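Uncharacterized protein (Singapore grouper iridovirus, PDB 3RJ2) binds histone H3, as a compact, beta-rich protein of the Singapore grouper iridovirus. Local coordinates at residues Thr43-Ser48 and Gly84-Pro89; Tyr47-Glu52 and Thr72-Gly77. One frame throughout, in Å; residues are numbered along the deposited sequence.

Interaction 1. Residues Thr43-Ser48 and Gly84-Pro89; sequences TLLRYS and GSLAVP
Leu45 and Leu86 exchange two backbone hydrogen bonds, Leu45 N to Leu86 O at 2.7 Å and Leu86 N to Leu45 O. The first is almost straight, 177° at the hydrogen. Tyr47 and Gly84 form the next hydrogen-bonded pair, with Tyr47 N to Gly84 O at 2.9 Å, and at the other end Val88 N gives a further bond to Thr43 O. The pairing is that of antiparallel strands, joining the edge strand 81-87 of a four-stranded sheet to strand 44-50. With Gly84 lacking a side chain, the Tyr47 ring lies against its backbone. CG of Tyr47 sits between its own N and carbonyl carbon (chi1 56°), which folds the ring over the neighbouring strand, and Gly84 CA makes a CH-pi contact 4.0 Å from the ring centroid. On the same face, Leu45 CB touches Leu86 CB. Val88 CG2 lies 4.1 Å from Leu45 CB. On the reverse face the methyl CD1 of Leu44 reaches Leu86 O, and the CG methylene of Arg46 lies alongside Ser85 CB. Main-chain bonds thus set the alignment here, while the one glycine in the pairing lets an aromatic ring lie flat across its partner strand.

Interaction 2. Residues Tyr47-Glu52 and Thr72-Gly77; sequences YSVDGE and THLNHG
Leu74 presents both methyls to the Tyr47 ring: CD1 stands over its centre, 4.0 Å from the centroid and only 10° off the normal, in a CH-pi contact. Leu74 CD2 lies 3.7 Å from Tyr47 OH. CG of Leu74 is anti to the carbonyl carbon (chi1 -48°), which turns the branch toward the ring. Val49 extends the apolar patch, its CG2 brushing Leu74 CD1. Its other methyl, CG1, meets the edge of the His76 imidazole in the ring plane, 3.8 Å from CE1, the two side chains crossing at about a right angle. His76 NE2 also makes a weak hydrogen bond of 3.5 Å to Val49 O, likewise near the ring plane, and over one face of the imidazole Glu52 O comes within 3.3 Å of CG. The Tyr47, Val49 and Leu74 packing joins two sheets with no strand pairing between them, strand 44-50 of the antiparallel four-stranded one and edge strand 68-75 of the mixed six-stranded one; His76 and Glu52 continue it from the loops that follow. Further out, Leu82 of strand 81-87 touches both Leu74 and His76. The His57 ring meets that of His76 with planes at about 80° and also touches Val49.

Tyr47 belongs to both contacts: in interaction 1 its ring covers Gly84, and in interaction 2 the ring receives Leu74. Gly84 and Leu74 lie over opposite faces of it, so one aromatic is layered between strand 81-87 of its own sheet and strand 68-75 of the other. The centres of the contacts are 13 Å apart, yet they touch again where Leu86 CD2 lies 3.3 Å from Thr72 OG1. Strands 68-75 and 81-87 follow one another in the chain, which therefore passes from the six-stranded sheet to the four-stranded one between these contacts. Interaction 1 is pairing within a sheet, interaction 2 packing between sheets.

Interaction 1. Residues Thr43-Ser48 and Gly84-Pro89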
loop_
_atom_site.group_PDB
_atom_site.type_symbol
_atom_site.label_atom_id
_atom_site.label_comp_id
_atom_site.label_asym_id
_atom_site.label_seq_id
_atom_site.Cartn_x
_atom_site.Cartn_y
_atom_site.Cartn_z
ATOM N N THR A 43 -13.875 5.230 4.578
ATOM C CA THR A 43 -14.741 4.951 3.441
ATOM C C THR A 43 -14.081 5.303 2.119
ATOM O O THR A 43 -14.537 4.882 1.056
ATOM C CB THR A 43 -16.021 5.746 3.522
ATOM O OG1 THR A 43 -15.689 7.137 3.538
ATOM C CG2 THR A 43 -16.816 5.369 4.794
ATOM N N LEU A 44 -13.003 6.073 2.179
ATOM C CA LEU A 44 -12.373 6.562 0.967
ATOM C C LEU A 44 -10.880 6.719 1.197
ATOM O O LEU A 44 -10.449 7.181 2.260
ATOM C CB LEU A 44 -13.015 7.897 0.531
ATOM C CG LEU A 44 -12.721 8.373 -0.899
ATOM C CD1 LEU A 44 -13.372 7.458 -1.933
ATOM C CD2 LEU A 44 -13.145 9.816 -1.127
ATOM N N LEU A 45 -10.092 6.306 0.210
ATOM C CA LEU A 45 -8.661 6.561 0.201
ATOM C C LEU A 45 -8.318 7.504 -0.958
ATOM O O LEU A 45 -8.529 7.153 -2.106
ATOM C CB LEU A 45 -7.872 5.247 0.091
ATOM C CG LEU A 45 -6.355 5.347 -0.210
ATOM C CD1 LEU A 45 -5.634 6.096 0.894
ATOM C CD2 LEU A 45 -5.717 3.988 -0.410
ATOM N N ARG A 46 -7.811 8.694 -0.649
ATOM C CA ARG A 46 -7.299 9.599 -1.675
ATOM C C ARG A 46 -5.769 9.534 -1.662
ATOM O O ARG A 46 -5.141 9.802 -0.653
ATOM C CB ARG A 46 -7.780 11.034 -1.445
ATOM C CG ARG A 46 -9.300 11.169 -1.286
ATOM C CD ARG A 46 -9.723 12.564 -0.833
ATOM N NE ARG A 46 -9.352 13.592 -1.801
ATOM C CZ ARG A 46 -10.041 13.881 -2.908
ATOM N NH1 ARG A 46 -11.158 13.212 -3.208
ATOM N NH2 ARG A 46 -9.600 14.838 -3.727
ATOM N N TYR A 47 -5.174 9.167 -2.786
ATOM C CA TYR A 47 -3.735 8.977 -2.821
ATOM C C TYR A 47 -3.053 9.928 -3.795
ATOM O O TYR A 47 -3.667 10.414 -4.738
ATOM C CB TYR A 47 -3.409 7.523 -3.184
ATOM C CG TYR A 47 -4.031 7.087 -4.485
ATOM C CD1 TYR A 47 -3.392 7.329 -5.700
ATOM C CD2 TYR A 47 -5.270 6.424 -4.503
ATOM C CE1 TYR A 47 -3.973 6.939 -6.912
ATOM C CE2 TYR A 47 -5.855 6.025 -5.706
ATOM C CZ TYR A 47 -5.208 6.287 -6.906
ATOM O OH TYR A 47 -5.785 5.887 -8.103
ATOM N N SER A 48 -1.771 10.173 -3.549
ATOM C CA SER A 48 -0.892 10.813 -4.506
ATOM C C SER A 48 0.433 10.060 -4.464
ATOM O O SER A 48 1.111 10.071 -3.434
ATOM C CB SER A 48 -0.687 12.279 -4.128
ATOM O OG SER A 48 0.061 12.949 -5.128
ATOM N N GLY A 84 -5.427 9.949 -7.407
ATOM C CA GLY A 84 -6.758 9.422 -7.569
ATOM C C GLY A 84 -7.332 9.030 -6.240
ATOM O O GLY A 84 -6.769 9.324 -5.193
ATOM N N SER A 85 -8.469 8.358 -6.282
ATOM C CA SER A 85 -9.062 7.892 -5.059
ATOM C C SER A 85 -9.663 6.526 -5.256
ATOM O O SER A 85 -9.900 6.095 -6.386
ATOM C CB SER A 85 -10.081 8.896 -4.509
ATOM O OG SER A 85 -11.148 9.054 -5.402
ATOM N N LEU A 86 -9.878 5.862 -4.130
ATOM C CA LEU A 86 -10.313 4.476 -4.046
ATOM C C LEU A 86 -11.348 4.336 -2.944
ATOM O O LEU A 86 -11.150 4.860 -1.837
ATOM C CB LEU A 86 -9.141 3.602 -3.612
ATOM C CG LEU A 86 -8.424 2.644 -4.534
ATOM C CD1 LEU A 86 -7.714 1.687 -3.598
ATOM C CD2 LEU A 86 -9.425 1.885 -5.445
ATOM N N ALA A 87 -12.404 3.582 -3.216
ATOM C CA ALA A 87 -13.373 3.267 -2.184
ATOM C C ALA A 87 -12.768 2.248 -1.218
ATOM O O ALA A 87 -12.089 1.336 -1.636
ATOM C CB ALA A 87 -14.664 2.739 -2.805
ATOM N N VAL A 88 -12.992 2.447 0.076
ATOM C CA VAL A 88 -12.574 1.502 1.105
ATOM C C VAL A 88 -13.785 0.599 1.429
ATOM O O VAL A 88 -14.870 1.102 1.731
ATOM C CB VAL A 88 -12.063 2.251 2.375
ATOM C CG1 VAL A 88 -11.623 1.277 3.442
ATOM C CG2 VAL A 88 -10.903 3.219 2.027
ATOM N N PRO A 89 -13.618 -0.737 1.331
ATOM C CA PRO A 89 -14.712 -1.672 1.625
ATOM C C PRO A 89 -15.279 -1.488 3.041
ATOM O O PRO A 89 -14.532 -1.147 3.963
ATOM C CB PRO A 89 -14.038 -3.049 1.519
ATOM C CG PRO A 89 -12.851 -2.848 0.653
ATOM C CD PRO A 89 -12.398 -1.433 0.870
#

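Interaction 2. Residues Tyr47-Glu52 and Thr72-Gly77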
loop_
_atom_site.group_PDB
_atom_site.type_symbol
_atom_site.label_atom_id
_atom_site.label_comp_id
_atom_site.label_asym_id
_atom_site.label_seq_id
_atom_site.Cartn_x
_atom_site.Cartn_y
_atom_site.Cartn_z
ATOM N N TYR A 47 -5.174 9.167 -2.786
ATOM C CA TYR A 47 -3.735 8.977 -2.821
ATOM C C TYR A 47 -3.053 9.928 -3.795
ATOM O O TYR A 47 -3.667 10.414 -4.738
ATOM C CB TYR A 47 -3.409 7.523 -3.184
ATOM C CG TYR A 47 -4.031 7.087 -4.485
ATOM C CD1 TYR A 47 -3.392 7.329 -5.700
ATOM C CD2 TYR A 47 -5.270 6.424 -4.503
ATOM C CE1 TYR A 47 -3.973 6.939 -6.912
ATOM C CE2 TYR A 47 -5.855 6.025 -5.706
ATOM C CZ TYR A 47 -5.208 6.287 -6.906
ATOM O OH TYR A 47 -5.785 5.887 -8.103
ATOM N N SER A 48 -1.771 10.173 -3.549
ATOM C CA SER A 48 -0.892 10.813 -4.506
ATOM C C SER A 48 0.433 10.060 -4.464
ATOM O O SER A 48 1.111 10.071 -3.434
ATOM C CB SER A 48 -0.687 12.279 -4.128
ATOM O OG SER A 48 0.061 12.949 -5.128
ATOM N N VAL A 49 0.794 9.384 -5.552
ATOM C CA VAL A 49 1.978 8.527 -5.532
ATOM C C VAL A 49 3.089 9.082 -6.413
ATOM O O VAL A 49 2.920 9.226 -7.617
ATOM C CB VAL A 49 1.680 7.066 -5.951
ATOM C CG1 VAL A 49 2.950 6.249 -5.903
ATOM C CG2 VAL A 49 0.625 6.439 -5.044
ATOM N N ASP A 50 4.218 9.385 -5.786
ATOM C CA ASP A 50 5.407 9.874 -6.478
ATOM C C ASP A 50 6.274 8.673 -6.841
ATOM O O ASP A 50 6.827 8.013 -5.960
ATOM C CB ASP A 50 6.170 10.813 -5.545
ATOM C CG ASP A 50 6.984 11.848 -6.286
ATOM O OD1 ASP A 50 7.402 11.592 -7.443
ATOM O OD2 ASP A 50 7.208 12.935 -5.701
ATOM N N GLY A 51 6.356 8.368 -8.132
ATOM C CA GLY A 51 7.140 7.240 -8.610
ATOM C C GLY A 51 7.771 7.518 -9.966
ATOM O O GLY A 51 8.430 8.551 -10.165
ATOM N N GLU A 52 7.564 6.585 -10.894
ATOM C CA GLU A 52 8.104 6.653 -12.247
ATOM C C GLU A 52 7.036 6.126 -13.200
ATOM O O GLU A 52 6.137 5.392 -12.780
ATOM C CB GLU A 52 9.371 5.794 -12.375
ATOM C CG GLU A 52 10.548 6.204 -11.467
ATOM C CD GLU A 52 11.020 7.631 -11.697
ATOM O OE1 GLU A 52 10.876 8.131 -12.833
ATOM O OE2 GLU A 52 11.537 8.258 -10.741
ATOM N N THR A 72 -6.816 -3.370 -5.666
ATOM C CA THR A 72 -6.801 -2.580 -6.889
ATOM C C THR A 72 -5.327 -2.420 -7.278
ATOM O O THR A 72 -4.456 -2.384 -6.406
ATOM C CB THR A 72 -7.460 -1.168 -6.689
ATOM O OG1 THR A 72 -8.774 -1.305 -6.135
ATOM C CG2 THR A 72 -7.586 -0.422 -8.005
ATOM N N HIS A 73 -5.048 -2.344 -8.572
ATOM C CA HIS A 73 -3.721 -1.921 -9.040
ATOM C C HIS A 73 -3.760 -0.470 -9.416
ATOM O O HIS A 73 -4.705 -0.017 -10.067
ATOM C CB HIS A 73 -3.254 -2.709 -10.261
ATOM C CG HIS A 73 -3.024 -4.154 -9.988
ATOM N ND1 HIS A 73 -3.469 -5.147 -10.832
ATOM C CD2 HIS A 73 -2.426 -4.778 -8.952
ATOM C CE1 HIS A 73 -3.146 -6.325 -10.328
ATOM N NE2 HIS A 73 -2.513 -6.129 -9.186
ATOM N N LEU A 74 -2.732 0.256 -9.004
ATOM C CA LEU A 74 -2.491 1.618 -9.467
ATOM C C LEU A 74 -1.451 1.579 -10.599
ATOM O O LEU A 74 -0.321 1.146 -10.389
ATOM C CB LEU A 74 -2.020 2.494 -8.303
ATOM C CG LEU A 74 -2.849 2.402 -7.007
ATOM C CD1 LEU A 74 -2.351 3.392 -5.985
ATOM C CD2 LEU A 74 -4.352 2.593 -7.255
ATOM N N ASN A 75 -1.855 2.002 -11.798
ATOM C CA ASN A 75 -0.979 2.006 -12.962
ATOM C C ASN A 75 -0.549 3.430 -13.348
ATOM O O ASN A 75 -1.396 4.289 -13.616
ATOM C CB ASN A 75 -1.684 1.308 -14.121
ATOM C CG ASN A 75 -1.867 -0.180 -13.868
ATOM O OD1 ASN A 75 -0.897 -0.905 -13.699
ATOM N ND2 ASN A 75 -3.107 -0.634 -13.836
ATOM N N HIS A 76 0.758 3.688 -13.356
ATOM C CA HIS A 76 1.258 5.048 -13.625
ATOM C C HIS A 76 1.033 5.526 -15.058
ATOM O O HIS A 76 0.814 6.717 -15.285
ATOM C CB HIS A 76 2.738 5.188 -13.256
ATOM C CG HIS A 76 2.958 5.651 -11.853
ATOM N ND1 HIS A 76 2.724 4.848 -10.763
ATOM C CD2 HIS A 76 3.381 6.838 -11.361
ATOM C CE1 HIS A 76 3.000 5.518 -9.656
ATOM N NE2 HIS A 76 3.404 6.728 -9.993
ATOM N N GLY A 77 1.084 4.617 -16.023
ATOM C CA GLY A 77 1.088 5.026 -17.440
ATOM C C GLY A 77 2.178 6.073 -17.663
ATOM O O GLY A 77 3.295 5.921 -17.168
#